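Local coordinates for protein endoglucanase (Uncultured bacterium, PDB 3X17) that hydrolyses internal beta-1,4-glucosidic bonds of cellulose, as an endoglucanase of glycoside hydrolase family 9, at residues D118-A123 against D207-L212; A124-L129 against P504-G509. One frame throughout, in Å; residues are numbered along the deposited sequence.

Contact 1: residues D118-A123 against D207-L212; sequences DVLYAA and DGQLHL. With CA (calcium ion), chain D.
The rings of Tyr121 and His211 meet rim to rim, their planes turned 70° apart and neither lying over the other. At the edge of the tyrosine ring, in its plane, sits the backbone oxygen of Gln209, with Tyr121 CE1 3.2 Å from Gln209 O, so a ring C-H faces the carbonyl. That same oxygen lies 4.2 Å above one face of the imidazole, offset toward its rim. The edge of the imidazole receives the phenol: Tyr121 OH and His211 ND1 are 2.6 Å apart in a short hydrogen bond, the one polar link between the two segments. Tyr121 reaches that far because its CG stands opposite the backbone N (chi1 178°), which carries the ring off the helix alongside Leu210. There CD1 of Tyr121 is 4.0 Å from CD2 of Leu210, the two side chains running past each other in opposite directions. One residue earlier on each segment, the extended Gln209 side chain crosses Leu120 at about a right angle and brings its NE2 to 3.9 Å from Leu120 CD2. Replacing Tyr121 by an alanine would probably leave His211 ND1 without its phenol partner and open a gap beside Leu210 and the Gln209 carbonyl. Gly208 to His211 form a type I beta turn, and this turn follows directly on Asp207, whose OD1 binds the calcium ion at 2.5 Å along with Glu214, Asn217, Val219, Asp221 and Asp224. OD2 of Asp221 also accepts a hydrogen bond from Leu210 N, tying the turn to the calcium site. The contact thus sets helix 115-130 against the calcium-binding loop that joins helices 184-200 and 221-235, while Leu120 also packs on Val550 and Ala554 of helix 543-558.

Contact 2: residues A124-L129 against P504-G509; sequences ARSYYL and PGLLVG
Ser126 and Leu506 meet in a van der Waals touch: the methyl CD2 of Leu506 comes to 3.6 Å from Ser126 CB and lies equally near its OG. The leucine's CG is anti to its own carbonyl carbon (chi1 -56°); this puts CG beside its own backbone N, and with chi2 at 164° the CD2 branch reaches Ser126. The apolar pair sits about one turn along the helix, where Leu129 and Pro504 cross at about a right angle and Leu129 CD2 meets the proline ring at CD, 4.0 Å away. Between these two side-chain pairs, backbone packs on side chain. Ser126 CB lies 3.6 Å from Pro504 O, and its CA is 5.4 Å from the CA of Gly505, a close approach that a residue without a side chain allows. A CB on Gly505 would point at the helix, about 3.6 Å from Ser126 CB, and with phi at 95° it would also press on the carbonyl oxygen of Pro504. The family 9 catalytic module is an (alpha/alpha)6 barrel, and here the last part of helix 115-130 is covered by the loop between helices 494-499 and 543-558. As for polar groups, the hydroxyl of Ser126 turns back to its own helix and bonds to Ala123 O; its distance to Gly505 O, 3.7 Å from OG, is too long to count as a bond. The Gly505 carbonyl is instead taken by ND2 of Asn546, whose OD1 accepts a hydrogen bond from Leu507 N, so one amide on helix 543-558 grips this loop twice. Thr481 holds it too, through a bond from Leu506 N to its OG1.

Both contacts use helix 115-130, one half each, with centres 11 Å apart. Contact 2 is buried, its centre about 10 Å from the centre of the chain; contact 1 lies farther out, its centre about 16 Å from that point, and is only partly buried, with His211 exposed. Chemistry follows place: the outer contact combines ring edges and a tyrosine-histidine hydrogen bond next to a calcium site, whereas the inner one relies on methyl, proline and backbone packing. They are stitched together by Leu212 packing on Tyr128 and by Ala122 CB lying 3.8 Å from Gly505 CA. A bond from Arg125 NH1 to His211 O is probable, but the modelled position of this arginine is doubtful.

Contact 1: residues D118-A123 against D207-L212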
# COMPACT_ATOMS: atom_id res chain seq x y z
N ASP A 118 7.86 14.66 -0.75
CA ASP A 118 7.74 14.40 -2.17
C ASP A 118 7.32 12.96 -2.44
O ASP A 118 6.61 12.71 -3.40
CB ASP A 118 9.07 14.70 -2.88
CG ASP A 118 9.48 16.15 -2.72
OD1 ASP A 118 8.65 17.04 -3.00
OD2 ASP A 118 10.56 16.37 -2.16
N VAL A 119 7.83 12.02 -1.65
CA VAL A 119 7.40 10.62 -1.78
C VAL A 119 5.88 10.51 -1.51
O VAL A 119 5.14 9.95 -2.32
CB VAL A 119 8.15 9.68 -0.80
CG1 VAL A 119 7.52 8.31 -0.79
CG2 VAL A 119 9.60 9.60 -1.16
N LEU A 120 5.46 10.99 -0.35
CA LEU A 120 4.03 11.08 -0.01
C LEU A 120 3.18 11.69 -1.14
O LEU A 120 2.14 11.15 -1.51
CB LEU A 120 3.83 11.91 1.27
CG LEU A 120 2.40 12.05 1.78
CD1 LEU A 120 1.75 10.67 1.99
CD2 LEU A 120 2.35 12.90 3.09
N TYR A 121 3.62 12.84 -1.65
CA TYR A 121 2.95 13.51 -2.77
C TYR A 121 2.73 12.56 -3.94
O TYR A 121 1.64 12.45 -4.48
CB TYR A 121 3.79 14.72 -3.23
CG TYR A 121 3.22 15.47 -4.42
CD1 TYR A 121 2.22 16.42 -4.26
CD2 TYR A 121 3.73 15.27 -5.71
CE1 TYR A 121 1.70 17.11 -5.36
CE2 TYR A 121 3.25 15.99 -6.82
CZ TYR A 121 2.24 16.91 -6.63
OH TYR A 121 1.73 17.62 -7.70
N ALA A 122 3.80 11.91 -4.38
CA ALA A 122 3.74 11.15 -5.60
C ALA A 122 2.80 9.96 -5.37
O ALA A 122 2.00 9.60 -6.24
CB ALA A 122 5.16 10.65 -5.98
N ALA A 123 2.96 9.31 -4.22
CA ALA A 123 2.21 8.10 -3.94
C ALA A 123 0.75 8.41 -3.80
O ALA A 123 -0.07 7.63 -4.24
CB ALA A 123 2.71 7.44 -2.65
N ASP A 207 -5.23 20.90 2.38
CA ASP A 207 -5.95 21.39 1.21
C ASP A 207 -4.93 21.89 0.18
O ASP A 207 -3.94 22.54 0.54
CB ASP A 207 -6.92 22.51 1.60
CG ASP A 207 -7.86 22.90 0.47
OD1 ASP A 207 -7.96 22.16 -0.53
OD2 ASP A 207 -8.48 23.98 0.56
N GLY A 208 -5.12 21.47 -1.07
CA GLY A 208 -4.29 21.91 -2.19
C GLY A 208 -3.01 21.13 -2.32
O GLY A 208 -2.30 21.26 -3.31
N GLN A 209 -2.69 20.30 -1.33
CA GLN A 209 -1.49 19.46 -1.39
C GLN A 209 -1.26 18.72 -2.71
O GLN A 209 -0.11 18.60 -3.18
CB GLN A 209 -1.45 18.46 -0.24
CG GLN A 209 -0.17 17.57 -0.26
CD GLN A 209 -0.26 16.42 0.71
OE1 GLN A 209 -1.35 16.04 1.13
NE2 GLN A 209 0.89 15.86 1.10
N LEU A 210 -2.32 18.19 -3.31
CA LEU A 210 -2.16 17.15 -4.31
C LEU A 210 -2.47 17.63 -5.72
O LEU A 210 -2.51 16.84 -6.67
CB LEU A 210 -3.03 15.92 -3.96
CG LEU A 210 -2.58 15.23 -2.68
CD1 LEU A 210 -3.52 14.07 -2.25
CD2 LEU A 210 -1.13 14.77 -2.81
N HIS A 211 -2.66 18.95 -5.86
CA HIS A 211 -2.97 19.54 -7.15
C HIS A 211 -4.08 18.78 -7.86
O HIS A 211 -3.89 18.23 -8.94
CB HIS A 211 -1.72 19.62 -8.00
CG HIS A 211 -0.63 20.42 -7.36
ND1 HIS A 211 0.63 19.91 -7.13
CD2 HIS A 211 -0.66 21.63 -6.74
CE1 HIS A 211 1.36 20.82 -6.50
NE2 HIS A 211 0.60 21.87 -6.25
N LEU A 212 -5.25 18.80 -7.23
CA LEU A 212 -6.41 18.05 -7.71
C LEU A 212 -7.49 19.02 -8.24
O LEU A 212 -7.45 20.21 -7.95
CB LEU A 212 -7.00 17.24 -6.55
CG LEU A 212 -6.14 16.15 -5.91
CD1 LEU A 212 -6.92 15.46 -4.80
CD2 LEU A 212 -5.70 15.14 -6.94
CA CA D . -9.13 20.04 -1.15

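Contact 2: residues A124-L129 against P504-G509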
# COMPACT_ATOMS: atom_id res chain seq x y z
N ALA A 124 0.42 9.47 -3.05
CA ALA A 124 -0.97 9.89 -2.88
C ALA A 124 -1.60 10.38 -4.19
O ALA A 124 -2.76 10.06 -4.50
CB ALA A 124 -1.08 10.96 -1.80
N ARG A 125 -0.89 11.20 -4.95
CA ARG A 125 -1.43 11.76 -6.17
C ARG A 125 -1.62 10.73 -7.27
O ARG A 125 -2.39 10.92 -8.14
CB ARG A 125 -0.67 12.99 -6.69
CG ARG A 125 -1.61 13.97 -7.43
CD ARG A 125 -1.09 15.38 -7.77
NE ARG A 125 -0.48 15.30 -9.06
CZ ARG A 125 -0.93 15.83 -10.17
NH1 ARG A 125 -1.97 16.60 -10.20
NH2 ARG A 125 -0.27 15.58 -11.25
N SER A 126 -0.93 9.61 -7.18
CA SER A 126 -1.09 8.54 -8.14
C SER A 126 -2.54 8.04 -8.23
O SER A 126 -3.00 7.70 -9.31
CB SER A 126 -0.12 7.40 -7.82
OG SER A 126 -0.60 6.57 -6.79
N TYR A 127 -3.29 8.09 -7.12
CA TYR A 127 -4.71 7.73 -7.14
C TYR A 127 -5.49 8.63 -8.11
O TYR A 127 -6.36 8.16 -8.86
CB TYR A 127 -5.31 7.82 -5.72
CG TYR A 127 -4.81 6.74 -4.79
CD1 TYR A 127 -5.32 5.47 -4.85
CD2 TYR A 127 -3.75 6.98 -3.92
CE1 TYR A 127 -4.77 4.44 -4.12
CE2 TYR A 127 -3.23 5.95 -3.13
CZ TYR A 127 -3.76 4.69 -3.23
OH TYR A 127 -3.28 3.65 -2.45
N TYR A 128 -5.22 9.93 -8.06
CA TYR A 128 -5.88 10.86 -8.97
C TYR A 128 -5.64 10.41 -10.41
O TYR A 128 -6.52 10.47 -11.23
CB TYR A 128 -5.37 12.30 -8.76
CG TYR A 128 -5.67 13.26 -9.89
CD1 TYR A 128 -6.98 13.56 -10.26
CD2 TYR A 128 -4.63 13.97 -10.51
CE1 TYR A 128 -7.26 14.50 -11.25
CE2 TYR A 128 -4.88 14.84 -11.53
CZ TYR A 128 -6.20 15.14 -11.88
OH TYR A 128 -6.44 16.08 -12.85
N LEU A 129 -4.47 9.85 -10.66
CA LEU A 129 -4.08 9.51 -12.02
C LEU A 129 -4.67 8.14 -12.42
O LEU A 129 -4.63 7.75 -13.59
CB LEU A 129 -2.56 9.48 -12.10
CG LEU A 129 -1.80 10.77 -12.43
CD1 LEU A 129 -2.64 12.07 -12.46
CD2 LEU A 129 -0.50 10.91 -11.69
N PRO A 504 3.68 8.58 -12.44
CA PRO A 504 4.61 8.53 -11.31
C PRO A 504 3.90 8.18 -9.99
O PRO A 504 2.70 8.43 -9.84
CB PRO A 504 5.19 9.96 -11.29
CG PRO A 504 4.10 10.83 -11.85
CD PRO A 504 3.25 9.95 -12.77
N GLY A 505 4.65 7.58 -9.06
CA GLY A 505 4.21 7.43 -7.69
C GLY A 505 3.54 6.08 -7.43
O GLY A 505 3.02 5.83 -6.32
N LEU A 506 3.56 5.19 -8.43
CA LEU A 506 2.92 3.86 -8.27
C LEU A 506 3.94 2.82 -7.80
O LEU A 506 4.96 2.59 -8.46
CB LEU A 506 2.27 3.39 -9.57
CG LEU A 506 1.23 4.28 -10.24
CD1 LEU A 506 1.03 3.82 -11.69
CD2 LEU A 506 -0.09 4.19 -9.47
N LEU A 507 3.60 2.12 -6.72
CA LEU A 507 4.42 1.01 -6.25
C LEU A 507 4.06 -0.30 -6.98
O LEU A 507 2.93 -0.79 -6.87
CB LEU A 507 4.19 0.83 -4.74
CG LEU A 507 4.81 -0.37 -4.02
CD1 LEU A 507 6.35 -0.34 -4.07
CD2 LEU A 507 4.35 -0.40 -2.57
N VAL A 508 5.07 -0.94 -7.59
CA VAL A 508 4.87 -2.26 -8.17
C VAL A 508 4.93 -3.35 -7.12
O VAL A 508 5.49 -3.16 -6.06
CB VAL A 508 5.85 -2.57 -9.34
CG1 VAL A 508 5.65 -1.59 -10.50
CG2 VAL A 508 7.32 -2.59 -8.86
N GLY A 509 4.26 -4.46 -7.40
CA GLY A 509 4.22 -5.60 -6.49
C GLY A 509 5.58 -6.03 -5.94
O GLY A 509 5.68 -6.38 -4.77